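Local coordinates for TIR-like domain-containing protein (Prevotella corporis, PDB 7EBD), which belongs to the prokaryotic STING family and forms a two-chain assembly that binds C2E, at residues M62-Y65 with K66-L70. Residues are numbered along the deposited sequence; the frame is centred on the assembly and turned at random.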
loop_
_atom_site.group_PDB
_atom_site.type_symbol
_atom_site.label_atom_id
_atom_site.label_comp_id
_atom_site.label_asym_id
_atom_site.label_seq_id
_atom_site.Cartn_x
_atom_site.Cartn_y
_atom_site.Cartn_z
HETATM N N MSE A 62 11.636 -0.207 -10.493
HETATM C CA MSE A 62 12.732 -1.157 -10.675
HETATM C C MSE A 62 13.872 -0.543 -11.482
HETATM O O MSE A 62 15.048 -0.687 -11.131
HETATM C CB MSE A 62 12.235 -2.434 -11.356
HETATM C CG MSE A 62 11.533 -3.403 -10.418
HETATM SE SE MSE A 62 10.935 -5.045 -11.290
HETATM C CE MSE A 62 9.453 -4.325 -12.328
ATOM N N LEU A 63 13.513 0.153 -12.562
ATOM C CA LEU A 63 14.523 0.792 -13.398
ATOM C C LEU A 63 15.275 1.870 -12.627
ATOM O O LEU A 63 16.504 1.965 -12.716
ATOM C CB LEU A 63 13.870 1.380 -14.648
ATOM C CG LEU A 63 14.796 1.722 -15.815
ATOM C CD1 LEU A 63 15.536 0.483 -16.301
ATOM C CD2 LEU A 63 14.005 2.359 -16.947
ATOM N N PHE A 64 14.553 2.688 -11.856
ATOM C CA PHE A 64 15.204 3.730 -11.069
ATOM C C PHE A 64 16.110 3.131 -10.001
ATOM O O PHE A 64 17.209 3.640 -9.753
ATOM C CB PHE A 64 14.152 4.639 -10.433
ATOM C CG PHE A 64 14.713 5.630 -9.453
ATOM C CD1 PHE A 64 15.336 6.785 -9.895
ATOM C CD2 PHE A 64 14.607 5.413 -8.089
ATOM C CE1 PHE A 64 15.849 7.702 -8.995
ATOM C CE2 PHE A 64 15.118 6.326 -7.185
ATOM C CZ PHE A 64 15.739 7.471 -7.639
ATOM N N TYR A 65 15.667 2.050 -9.357
ATOM C CA TYR A 65 16.486 1.417 -8.328
ATOM C C TYR A 65 17.752 0.815 -8.919
ATOM O O TYR A 65 18.828 0.904 -8.315
ATOM C CB TYR A 65 15.684 0.345 -7.587
ATOM C CG TYR A 65 14.451 0.857 -6.875
ATOM C CD1 TYR A 65 14.329 2.197 -6.526
ATOM C CD2 TYR A 65 13.412 -0.003 -6.541
ATOM C CE1 TYR A 65 13.205 2.665 -5.874
ATOM C CE2 TYR A 65 12.285 0.455 -5.887
ATOM C CZ TYR A 65 12.186 1.790 -5.556
ATOM O OH TYR A 65 11.065 2.247 -4.904
ATOM N N LYS A 66 17.651 0.200 -10.102
ATOM C CA LYS A 66 18.842 -0.395 -10.701
ATOM C C LYS A 66 19.790 0.681 -11.222
ATOM O O LYS A 66 21.013 0.533 -11.132
ATOM C CB LYS A 66 18.439 -1.366 -11.815
ATOM C CG LYS A 66 19.591 -2.173 -12.424
ATOM C CD LYS A 66 20.251 -1.481 -13.608
ATOM C CE LYS A 66 19.401 -1.593 -14.859
ATOM N NZ LYS A 66 19.603 -0.437 -15.775
ATOM N N LYS A 67 19.247 1.778 -11.757
ATOM C CA LYS A 67 20.095 2.850 -12.267
ATOM C C LYS A 67 20.772 3.641 -11.155
ATOM O O LYS A 67 21.741 4.358 -11.426
ATOM C CB LYS A 67 19.288 3.796 -13.156
ATOM C CG LYS A 67 18.835 3.186 -14.475
ATOM C CD LYS A 67 18.176 4.231 -15.360
ATOM C CE LYS A 67 17.888 3.689 -16.748
ATOM N NZ LYS A 67 17.285 4.729 -17.629
ATOM N N GLN A 68 20.291 3.533 -9.918
ATOM C CA GLN A 68 20.881 4.243 -8.792
ATOM C C GLN A 68 21.856 3.387 -7.995
ATOM O O GLN A 68 22.475 3.893 -7.055
ATOM C CB GLN A 68 19.781 4.769 -7.864
ATOM C CG GLN A 68 18.942 5.893 -8.453
ATOM C CD GLN A 68 19.739 7.155 -8.712
ATOM O OE1 GLN A 68 20.633 7.508 -7.944
ATOM N NE2 GLN A 68 19.416 7.845 -9.801
ATOM N N GLY A 69 22.008 2.112 -8.345
ATOM C CA GLY A 69 22.910 1.229 -7.632
ATOM C C GLY A 69 22.470 0.932 -6.213
ATOM O O GLY A 69 23.281 0.970 -5.282
ATOM N N LEU A 70 21.190 0.633 -6.037
ATOM C CA LEU A 70 20.619 0.330 -4.733
ATOM C C LEU A 70 20.536 -1.177 -4.527
ATOM O O LEU A 70 20.497 -1.961 -5.479
ATOM C CB LEU A 70 19.227 0.952 -4.592
ATOM C CG LEU A 70 19.122 2.453 -4.854
ATOM C CD1 LEU A 70 17.672 2.900 -4.795
ATOM C CD2 LEU A 70 19.957 3.215 -3.847
#
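Y65 and L70 meet where helix 57-67 ends in a Schellman motif. L70 N donates to Y65 O at 3.3 Å, with the donor nearly on the line of the carbonyl. G69 supplies the positive phi (67°) that turns the chain out of the helix. The same turn brings the side chain of L70 back beside Y65, and L70 CD1 lies 3.8 Å from Y65 CD1, set obliquely to the ring.

One residue before Y65, the F64 ring has Q68 CG over one face, a CH-pi contact 3.8 Å from the ring centroid, offset toward the rim. The bend at chi2 (-65°) takes the Q68 amide past the rim, with Q68 NE2 3.7 Å from F64 CE1 and the two planes 33° apart. L63 and K67 pack by their aliphatic parts at the surface. K67 CE reaches L63 CG at 3.8 Å, because the lysine chain runs extended beyond CG.

Further out, the turn rests on the sheet of this prokaryotic STING domain. Y65 and L70 both touch V87, and F64 and L70 both touch Y98. Y65 OH is hydrogen-bonded to M100 N, and the Y65 side chain comes within about 5 Å of bound C2E. The last regular helical bond runs from K67 N to L63 O, 2.9 Å, whereas Q68 N makes only weak bonds to F64 O and Y65 O.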